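Local coordinates for protein M32 carboxypeptidase (Chitinophagaceae bacterium, PDB 7A03) that probably acts as a metal-dependent carboxypeptidase of the M32 (Taq) family, removing amino acids from the C-terminal end of peptides, at residues W33-Y38 against G45-Q50; M226-Q231 against Y274-P279; M261-I266 against N312-Q317. All coordinates share one frame; numbering follows the deposited sequence.

Interaction 1: W33-Y38 against G45-Q50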
loop_
_atom_site.group_PDB
_atom_site.type_symbol
_atom_site.label_atom_id
_atom_site.label_comp_id
_atom_site.label_asym_id
_atom_site.label_seq_id
_atom_site.Cartn_x
_atom_site.Cartn_y
_atom_site.Cartn_z
ATOM N N TRP A 33 -0.317 -7.425 15.790
ATOM C CA TRP A 33 0.970 -7.965 15.379
ATOM C C TRP A 33 1.159 -9.350 15.972
ATOM O O TRP A 33 1.519 -10.306 15.263
ATOM C CB TRP A 33 2.087 -7.024 15.832
ATOM C CG TRP A 33 3.453 -7.620 15.706
ATOM C CD1 TRP A 33 4.249 -7.618 14.600
ATOM C CD2 TRP A 33 4.186 -8.331 16.721
ATOM N NE1 TRP A 33 5.433 -8.273 14.856
ATOM C CE2 TRP A 33 5.421 -8.710 16.159
ATOM C CE3 TRP A 33 3.929 -8.657 18.060
ATOM C CZ2 TRP A 33 6.393 -9.424 16.879
ATOM C CZ3 TRP A 33 4.886 -9.369 18.768
ATOM C CH2 TRP A 33 6.105 -9.737 18.186
ATOM N N ASP A 34 0.834 -9.485 17.267
ATOM C CA ASP A 34 0.958 -10.783 17.909
ATOM C C ASP A 34 -0.026 -11.779 17.312
ATOM O O ASP A 34 0.303 -12.959 17.132
ATOM C CB ASP A 34 0.757 -10.616 19.412
ATOM C CG ASP A 34 0.791 -11.929 20.143
ATOM O OD1 ASP A 34 1.908 -12.466 20.355
ATOM O OD2 ASP A 34 -0.311 -12.419 20.479
ATOM N N GLN A 35 -1.223 -11.302 16.957
ATOM C CA GLN A 35 -2.212 -12.142 16.296
ATOM C C GLN A 35 -1.643 -12.768 15.033
ATOM O O GLN A 35 -1.957 -13.918 14.711
ATOM C CB GLN A 35 -3.426 -11.280 15.964
ATOM C CG GLN A 35 -4.599 -11.964 15.295
ATOM C CD GLN A 35 -5.793 -11.011 15.251
ATOM O OE1 GLN A 35 -5.703 -9.927 14.678
ATOM N NE2 GLN A 35 -6.896 -11.396 15.880
ATOM N N GLU A 36 -0.807 -12.021 14.304
ATOM C CA GLU A 36 -0.218 -12.558 13.081
ATOM C C GLU A 36 1.054 -13.363 13.309
ATOM O O GLU A 36 1.490 -14.082 12.394
ATOM C CB GLU A 36 0.098 -11.428 12.090
ATOM C CG GLU A 36 -1.152 -10.662 11.608
ATOM C CD GLU A 36 -2.145 -11.565 10.903
ATOM O OE1 GLU A 36 -1.725 -12.396 10.067
ATOM O OE2 GLU A 36 -3.355 -11.446 11.187
ATOM N N THR A 37 1.695 -13.245 14.468
ATOM C CA THR A 37 3.023 -13.842 14.589
ATOM C C THR A 37 3.099 -14.968 15.606
ATOM O O THR A 37 3.668 -16.023 15.303
ATOM C CB THR A 37 4.056 -12.774 14.936
ATOM O OG1 THR A 37 3.594 -12.033 16.072
ATOM C CG2 THR A 37 4.259 -11.830 13.760
ATOM N N TYR A 38 2.585 -14.764 16.821
ATOM C CA TYR A 38 2.828 -15.697 17.913
ATOM C C TYR A 38 1.576 -16.205 18.605
ATOM O O TYR A 38 1.684 -17.134 19.418
ATOM C CB TYR A 38 3.784 -15.084 18.957
ATOM C CG TYR A 38 5.169 -14.900 18.360
ATOM C CD1 TYR A 38 5.962 -16.000 18.077
ATOM C CD2 TYR A 38 5.651 -13.641 18.028
ATOM C CE1 TYR A 38 7.216 -15.860 17.506
ATOM C CE2 TYR A 38 6.899 -13.483 17.463
ATOM C CZ TYR A 38 7.676 -14.597 17.201
ATOM O OH TYR A 38 8.930 -14.468 16.628
ATOM N N GLY A 45 -10.250 -16.264 19.678
ATOM C CA GLY A 45 -11.517 -15.637 20.025
ATOM C C GLY A 45 -11.336 -14.549 21.061
ATOM O O GLY A 45 -11.825 -13.414 20.902
ATOM N N PHE A 46 -10.570 -14.853 22.119
ATOM C CA PHE A 46 -10.421 -13.829 23.139
ATOM C C PHE A 46 -9.622 -12.662 22.590
ATOM O O PHE A 46 -9.893 -11.507 22.951
ATOM C CB PHE A 46 -9.748 -14.396 24.397
ATOM C CG PHE A 46 -10.710 -15.006 25.372
ATOM C CD1 PHE A 46 -11.548 -14.210 26.125
ATOM C CD2 PHE A 46 -10.784 -16.387 25.514
ATOM C CE1 PHE A 46 -12.440 -14.760 27.035
ATOM C CE2 PHE A 46 -11.676 -16.960 26.412
ATOM C CZ PHE A 46 -12.511 -16.138 27.184
ATOM N N ARG A 47 -8.674 -12.944 21.681
ATOM C CA ARG A 47 -7.879 -11.858 21.138
ATOM C C ARG A 47 -8.758 -10.925 20.323
ATOM O O ARG A 47 -8.653 -9.697 20.464
ATOM C CB ARG A 47 -6.706 -12.404 20.315
ATOM C CG ARG A 47 -5.956 -11.324 19.487
ATOM C CD ARG A 47 -5.341 -10.231 20.350
ATOM N NE ARG A 47 -4.513 -10.832 21.380
ATOM C CZ ARG A 47 -3.283 -11.280 21.168
ATOM N NH1 ARG A 47 -2.693 -11.146 19.969
ATOM N NH2 ARG A 47 -2.641 -11.874 22.162
ATOM N N GLY A 48 -9.713 -11.490 19.573
ATOM C CA GLY A 48 -10.599 -10.628 18.807
ATOM C C GLY A 48 -11.427 -9.753 19.722
ATOM O O GLY A 48 -11.553 -8.531 19.513
ATOM N N GLN A 49 -11.921 -10.353 20.805
ATOM C CA GLN A 49 -12.729 -9.608 21.748
ATOM C C GLN A 49 -11.917 -8.474 22.341
ATOM O O GLN A 49 -12.398 -7.334 22.447
ATOM C CB GLN A 49 -13.188 -10.566 22.842
ATOM C CG GLN A 49 -13.989 -9.943 23.940
ATOM C CD GLN A 49 -14.474 -10.976 24.924
ATOM O OE1 GLN A 49 -15.337 -11.797 24.600
ATOM N NE2 GLN A 49 -13.910 -10.961 26.127
ATOM N N GLN A 50 -10.649 -8.746 22.650
ATOM C CA GLN A 50 -9.858 -7.722 23.309
ATOM C C GLN A 50 -9.577 -6.578 22.352
ATOM O O GLN A 50 -9.707 -5.409 22.733
ATOM C CB GLN A 50 -8.599 -8.341 23.915
ATOM C CG GLN A 50 -8.933 -9.208 25.128
ATOM C CD GLN A 50 -7.878 -10.249 25.456
ATOM O OE1 GLN A 50 -6.808 -10.273 24.861
ATOM N NE2 GLN A 50 -8.194 -11.138 26.406
#
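D34 and R47 meet because each first torsion sends its chain across the gap: CG of D34 stands opposite the backbone N (chi1 177°), and R47 starts the same way before bending at chi2 and chi3, which brings its guanidinium round to the carboxylate. The result is an end-on grip with an uneven share of oxygens, since both terminal nitrogens of R47 close on the one atom OD2. The shorter of the two bonds, R47 NH1 to D34 OD2, is 2.7 Å long and uses the anti lone pair, directed away from OD1. Its partner, R47 NH2 to the same D34 OD2, spans 2.9 Å and reaches the oxygen from 33° outside the carboxylate plane. OD2 lies practically in the plane of the guanidinium, whereas the two flat groups are turned 46° from one another.

Q35 flanks this pair. Its extended chain runs alongside R47, pointing the other way, and its NE2 comes within 3.7 Å of CG of R47, so the amide lies against the aliphatic part of the arginine. The backbone N of Q35 sits at the guanidinium edge, 3.4 Å from R47 NH1; both are donors, and no bond joins them.

In the fold, the contact joins two consecutive helices, the C-terminal end of 9-37 and the start of 44-62, across a short connection at the protein surface. L39 from that connection packs against both D34 and R47, and NH1 also makes a weak hydrogen bond to L31 O. With two N-H groups directed at a single carboxylate oxygen, negative charge would be drawn toward OD2, and the neighbouring guanidinium would be expected to keep D34 ionised.

Interaction 2: M226-Q231 against Y274-P279. With CIT (citric acid), chain G.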
loop_
_atom_site.group_PDB
_atom_site.type_symbol
_atom_site.label_atom_id
_atom_site.label_comp_id
_atom_site.label_asym_id
_atom_site.label_seq_id
_atom_site.Cartn_x
_atom_site.Cartn_y
_atom_site.Cartn_z
ATOM N N MET A 226 17.519 -1.929 13.599
ATOM C CA MET A 226 17.021 -3.107 14.286
ATOM C C MET A 226 17.179 -3.041 15.806
ATOM O O MET A 226 16.955 -4.053 16.479
ATOM C CB MET A 226 17.571 -4.392 13.655
ATOM C CG MET A 226 16.709 -4.806 12.473
ATOM S SD MET A 226 17.274 -6.200 11.488
ATOM C CE MET A 226 18.230 -5.340 10.241
ATOM N N SER A 227 17.554 -1.878 16.353
ATOM C CA SER A 227 17.299 -1.586 17.765
ATOM C C SER A 227 15.972 -0.857 17.957
ATOM O O SER A 227 15.562 -0.614 19.096
ATOM C CB SER A 227 18.431 -0.766 18.388
ATOM O OG SER A 227 19.684 -1.409 18.238
ATOM N N ALA A 228 15.283 -0.521 16.865
ATOM C CA ALA A 228 13.981 0.138 16.861
ATOM C C ALA A 228 13.008 -0.635 15.984
ATOM O O ALA A 228 12.066 -0.059 15.411
ATOM C CB ALA A 228 14.111 1.584 16.390
ATOM N N GLY A 229 13.239 -1.931 15.860
ATOM C CA GLY A 229 12.424 -2.779 15.018
ATOM C C GLY A 229 12.943 -4.191 15.085
ATOM O O GLY A 229 13.915 -4.492 15.797
ATOM N N ARG A 230 12.269 -5.056 14.344
ATOM C CA ARG A 230 12.616 -6.465 14.262
ATOM C C ARG A 230 11.787 -7.077 13.150
ATOM O O ARG A 230 10.779 -6.499 12.711
ATOM C CB ARG A 230 12.343 -7.193 15.597
ATOM C CG ARG A 230 10.884 -7.136 16.055
ATOM C CD ARG A 230 10.615 -8.112 17.260
ATOM N NE ARG A 230 10.797 -9.500 16.842
ATOM C CZ ARG A 230 11.862 -10.241 17.146
ATOM N NH1 ARG A 230 12.817 -9.751 17.933
ATOM N NH2 ARG A 230 11.941 -11.477 16.684
ATOM N N GLN A 231 12.213 -8.251 12.704
ATOM C CA GLN A 231 11.516 -9.025 11.693
ATOM C C GLN A 231 11.064 -10.354 12.278
ATOM O O GLN A 231 11.803 -10.988 13.051
ATOM C CB GLN A 231 12.397 -9.308 10.462
ATOM C CG GLN A 231 11.657 -10.098 9.378
ATOM C CD GLN A 231 12.462 -10.284 8.101
ATOM O OE1 GLN A 231 13.369 -11.131 8.042
ATOM N NE2 GLN A 231 12.107 -9.541 7.065
ATOM N N TYR A 274 10.259 4.575 6.211
ATOM C CA TYR A 274 9.366 5.717 6.374
ATOM C C TYR A 274 8.901 5.850 7.824
ATOM O O TYR A 274 8.996 6.930 8.425
ATOM C CB TYR A 274 8.155 5.532 5.452
ATOM C CG TYR A 274 7.225 6.715 5.271
ATOM C CD1 TYR A 274 7.492 7.960 5.837
ATOM C CD2 TYR A 274 6.091 6.580 4.471
ATOM C CE1 TYR A 274 6.637 9.042 5.619
ATOM C CE2 TYR A 274 5.233 7.658 4.239
ATOM C CZ TYR A 274 5.520 8.885 4.814
ATOM O OH TYR A 274 4.661 9.938 4.566
ATOM N N GLU A 275 8.347 4.767 8.384
ATOM C CA GLU A 275 7.830 4.834 9.757
ATOM C C GLU A 275 8.919 5.211 10.766
ATOM O O GLU A 275 8.665 5.977 11.710
ATOM C CB GLU A 275 7.169 3.518 10.139
ATOM C CG GLU A 275 5.859 3.274 9.389
ATOM C CD GLU A 275 4.745 4.205 9.856
ATOM O OE1 GLU A 275 4.685 4.524 11.059
ATOM O OE2 GLU A 275 3.892 4.615 9.035
ATOM N N GLN A 276 10.141 4.713 10.568
ATOM C CA GLN A 276 11.242 5.050 11.471
ATOM C C GLN A 276 11.703 6.489 11.290
ATOM O O GLN A 276 12.449 7.002 12.140
ATOM C CB GLN A 276 12.410 4.073 11.324
ATOM C CG GLN A 276 12.096 2.699 11.891
ATOM C CD GLN A 276 13.306 1.774 11.936
ATOM O OE1 GLN A 276 14.211 1.885 11.121
ATOM N NE2 GLN A 276 13.319 0.850 12.887
ATOM N N GLY A 277 11.294 7.145 10.203
ATOM C CA GLY A 277 11.642 8.536 9.998
ATOM C C GLY A 277 10.623 9.572 10.430
ATOM O O GLY A 277 10.909 10.773 10.362
ATOM N N LEU A 278 9.448 9.155 10.899
ATOM C CA LEU A 278 8.471 10.113 11.402
ATOM C C LEU A 278 8.918 10.637 12.772
ATOM O O LEU A 278 9.540 9.909 13.549
ATOM C CB LEU A 278 7.090 9.458 11.510
ATOM C CG LEU A 278 6.475 9.059 10.162
ATOM C CD1 LEU A 278 5.431 7.957 10.295
ATOM C CD2 LEU A 278 5.899 10.261 9.430
ATOM N N PRO A 279 8.642 11.905 13.082
ATOM C CA PRO A 279 9.188 12.495 14.319
ATOM C C PRO A 279 8.477 11.992 15.569
ATOM O O PRO A 279 7.242 11.979 15.639
ATOM C CB PRO A 279 8.999 14.005 14.126
ATOM C CG PRO A 279 7.972 14.150 13.044
ATOM C CD PRO A 279 7.958 12.892 12.227
HETATM C C1 CIT G . 15.204 -10.291 14.030
HETATM O O1 CIT G . 14.408 -11.256 14.041
HETATM O O2 CIT G . 14.751 -9.132 13.894
HETATM C C2 CIT G . 16.688 -10.536 14.188
#
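Q276 and A228 join the C-terminal part of helix 258-277, which carries an HExxH sequence, the likely zinc-binding motif of this peptidase clan, to the approach of edge strand 229-233 in a small three-stranded mixed sheet. The glutamine leaves the helix with CG opposite its own carbonyl carbon (chi1 -71°) and runs out extended, which carries its amide to the carbonyl of A228. There NE2 gives a weak hydrogen bond to the carbonyl oxygen of A228, 3.0 Å long but bent to 141° at the hydrogen. The methyl of A228 also points toward the helix, and its CB lies 3.7 Å from that same NE2, placing the amide nitrogen beside both the carbonyl and the side chain of one residue. G229 follows, and its backbone N is 4.1 Å from Q276 NE2.

The other end of the amide is held more firmly: OE1 of Q276 accepts a hydrogen bond from the backbone N of D225, just ahead of the strand segment. With both ends engaged by backbone groups, rotation of the amide is restricted. V247, on the neighbouring strand, packs against the chain of Q276.

R230 begins by pointing away from the helix, and one face of its guanidinium lies against carboxylate carbon C1 of a citrate, probably taken up from the crystallisation liquor. The citrate also meets the strand backbone. Q231 N donates to citrate O2 over 2.9 Å in a nearly straight bond of 173°, while Q231 O stands 2.8 Å from citrate O1.

Interaction 3: M261-I266 against N312-Q317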
loop_
_atom_site.group_PDB
_atom_site.type_symbol
_atom_site.label_atom_id
_atom_site.label_comp_id
_atom_site.label_asym_id
_atom_site.label_seq_id
_atom_site.Cartn_x
_atom_site.Cartn_y
_atom_site.Cartn_z
ATOM N N MET A 261 10.775 -14.110 -0.801
ATOM C CA MET A 261 11.183 -13.453 0.432
ATOM C C MET A 261 11.986 -12.190 0.181
ATOM O O MET A 261 11.754 -11.172 0.841
ATOM C CB MET A 261 11.973 -14.411 1.319
ATOM C CG MET A 261 12.259 -13.848 2.698
ATOM S SD MET A 261 13.962 -14.124 3.279
ATOM C CE MET A 261 14.889 -13.145 2.086
ATOM N N THR A 262 12.970 -12.249 -0.729
ATOM C CA THR A 262 13.922 -11.150 -0.842
ATOM C C THR A 262 13.197 -9.846 -1.169
ATOM O O THR A 262 13.421 -8.804 -0.523
ATOM C CB THR A 262 14.990 -11.494 -1.888
ATOM O OG1 THR A 262 15.928 -12.410 -1.295
ATOM C CG2 THR A 262 15.734 -10.253 -2.358
ATOM N N TRP A 263 12.293 -9.903 -2.149
ATOM C CA TRP A 263 11.558 -8.705 -2.540
ATOM C C TRP A 263 10.461 -8.346 -1.543
ATOM O O TRP A 263 10.156 -7.154 -1.385
ATOM C CB TRP A 263 11.071 -8.793 -3.998
ATOM C CG TRP A 263 12.249 -8.693 -4.931
ATOM C CD1 TRP A 263 12.777 -7.562 -5.479
ATOM C CD2 TRP A 263 13.116 -9.764 -5.319
ATOM N NE1 TRP A 263 13.903 -7.870 -6.210
ATOM C CE2 TRP A 263 14.119 -9.222 -6.141
ATOM C CE3 TRP A 263 13.116 -11.141 -5.079
ATOM C CZ2 TRP A 263 15.120 -10.007 -6.703
ATOM C CZ3 TRP A 263 14.109 -11.912 -5.625
ATOM C CH2 TRP A 263 15.101 -11.348 -6.424
ATOM N N SER A 264 9.870 -9.330 -0.847
ATOM C CA SER A 264 8.977 -8.974 0.256
ATOM C C SER A 264 9.728 -8.156 1.308
ATOM O O SER A 264 9.216 -7.154 1.837
ATOM C CB SER A 264 8.399 -10.236 0.906
ATOM O OG SER A 264 7.484 -10.895 0.055
ATOM N N CYS A 265 10.936 -8.605 1.652
ATOM C CA CYS A 265 11.718 -7.939 2.681
ATOM C C CYS A 265 12.065 -6.522 2.246
ATOM O O CYS A 265 11.951 -5.578 3.027
ATOM C CB CYS A 265 13.016 -8.718 2.867
ATOM S SG CYS A 265 12.863 -10.185 3.880
ATOM N N ILE A 266 12.484 -6.343 0.984
ATOM C CA ILE A 266 12.828 -4.989 0.546
ATOM C C ILE A 266 11.591 -4.095 0.538
ATOM O O ILE A 266 11.643 -2.919 0.937
ATOM C CB ILE A 266 13.506 -5.022 -0.836
ATOM C CG1 ILE A 266 14.787 -5.880 -0.783
ATOM C CG2 ILE A 266 13.797 -3.597 -1.308
ATOM C CD1 ILE A 266 15.349 -6.205 -2.139
ATOM N N ASN A 312 21.637 -1.736 -11.566
ATOM C CA ASN A 312 22.639 -1.125 -10.692
ATOM C C ASN A 312 22.655 -1.766 -9.314
ATOM O O ASN A 312 23.725 -2.028 -8.761
ATOM C CB ASN A 312 22.392 0.375 -10.564
ATOM C CG ASN A 312 22.951 1.154 -11.719
ATOM O OD1 ASN A 312 23.827 0.679 -12.443
ATOM N ND2 ASN A 312 22.437 2.360 -11.914
ATOM N N PHE A 313 21.480 -2.019 -8.731
ATOM C CA PHE A 313 21.420 -2.703 -7.437
ATOM C C PHE A 313 22.105 -4.068 -7.514
ATOM O O PHE A 313 22.900 -4.451 -6.637
ATOM C CB PHE A 313 19.945 -2.867 -7.050
ATOM C CG PHE A 313 19.701 -3.454 -5.678
ATOM C CD1 PHE A 313 19.859 -2.684 -4.541
ATOM C CD2 PHE A 313 19.267 -4.763 -5.547
ATOM C CE1 PHE A 313 19.593 -3.219 -3.264
ATOM C CE2 PHE A 313 19.019 -5.316 -4.293
ATOM C CZ PHE A 313 19.185 -4.539 -3.145
ATOM N N TRP A 314 21.809 -4.816 -8.576
ATOM C CA TRP A 314 22.322 -6.167 -8.710
ATOM C C TRP A 314 23.792 -6.232 -9.124
ATOM O O TRP A 314 24.420 -7.258 -8.879
ATOM C CB TRP A 314 21.361 -7.048 -9.530
ATOM C CG TRP A 314 20.143 -7.299 -8.711
ATOM C CD1 TRP A 314 18.920 -6.678 -8.808
ATOM C CD2 TRP A 314 20.066 -8.157 -7.576
ATOM N NE1 TRP A 314 18.076 -7.134 -7.820
ATOM C CE2 TRP A 314 18.752 -8.050 -7.055
ATOM C CE3 TRP A 314 20.968 -9.028 -6.959
ATOM C CZ2 TRP A 314 18.332 -8.766 -5.935
ATOM C CZ3 TRP A 314 20.547 -9.750 -5.857
ATOM C CH2 TRP A 314 19.242 -9.620 -5.353
ATOM N N LYS A 315 24.376 -5.157 -9.659
ATOM C CA LYS A 315 25.814 -5.183 -9.917
ATOM C C LYS A 315 26.592 -5.456 -8.637
ATOM O O LYS A 315 27.571 -6.206 -8.647
ATOM C CB LYS A 315 26.262 -3.865 -10.527
ATOM C CG LYS A 315 25.859 -3.699 -11.971
ATOM C CD LYS A 315 26.324 -2.366 -12.528
ATOM C CE LYS A 315 25.611 -2.017 -13.821
ATOM N NZ LYS A 315 26.076 -0.695 -14.332
ATOM N N PHE A 316 26.154 -4.875 -7.520
ATOM C CA PHE A 316 26.767 -5.147 -6.228
ATOM C C PHE A 316 26.181 -6.382 -5.562
ATOM O O PHE A 316 26.926 -7.212 -5.017
ATOM C CB PHE A 316 26.602 -3.921 -5.319
ATOM C CG PHE A 316 27.127 -4.116 -3.922
ATOM C CD1 PHE A 316 28.468 -3.900 -3.643
ATOM C CD2 PHE A 316 26.283 -4.483 -2.886
ATOM C CE1 PHE A 316 28.957 -4.059 -2.368
ATOM C CE2 PHE A 316 26.769 -4.656 -1.592
ATOM C CZ PHE A 316 28.115 -4.437 -1.337
ATOM N N GLN A 317 24.855 -6.536 -5.581
ATOM C CA GLN A 317 24.261 -7.618 -4.803
ATOM C C GLN A 317 24.408 -8.995 -5.451
ATOM O O GLN A 317 24.473 -10.001 -4.738
ATOM C CB GLN A 317 22.796 -7.318 -4.476
ATOM C CG GLN A 317 22.592 -6.162 -3.497
ATOM C CD GLN A 317 23.046 -6.476 -2.072
ATOM O OE1 GLN A 317 23.330 -7.630 -1.726
ATOM N NE2 GLN A 317 23.098 -5.450 -1.243
#
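W263 and W314 bring their six-membered rings together obliquely, with planes 40° apart and centroids separated by 5.8 Å. The touching atoms are the two CZ2 carbons, 3.5 Å from each other, and CH2 of W263 adds a looser approach to W314 CZ2 at 4.2 Å. Each indole has a neighbour from its own helix over one face: CG2 of T262 lies above W263, displaced toward the ring's rim, and CD2 of F313 occupies the corresponding place over W314. F313 in turn has CG of Q317 over a face and CD1 of W314 at its edge.

Both tryptophans carry CG opposite their carbonyl carbon (chi1 -70° in each), a torsion that swings the W263 indole toward the facing helix although its first bond sets off to the side. In the fold, the contact joins helix 258-277, the one bearing the HExxH pattern, to helix 311-324 through buried side chains, while the backbones stay well apart, 11.9 Å between CA of I266 and CA of F313 at their nearest. Helix 334-341 packs against both indoles through I341 and F337, the latter meeting W314 edge-to-face. The two indole N-H groups converge on a single acceptor, the carbonyl oxygen of G308. Beside the tryptophans, CD1 of I266 reaches CZ of F313 at 4.3 Å.

Interactions 2 and 3 share helix 258-277 and flank the HExxH pattern (H267, E268, H271) in sequence; the pattern probably marks the metal site although no metal is bound to it here: 261-266 precedes the pattern and 274-279 follows it. Their centres are 20 Å apart, yet they touch where Q231 NE2 packs 3.3 Å from C265 SG. Interaction 1 lies at the surface, its centre about 22 Å from that of interaction 2, with packing between Y38 OH and R230 NH2 at 4.2 Å. D232 ties these two together, bonding to Y38 and pairing with R230. Interactions 1 and 3 remain separate, about 13 Å between nearest atoms.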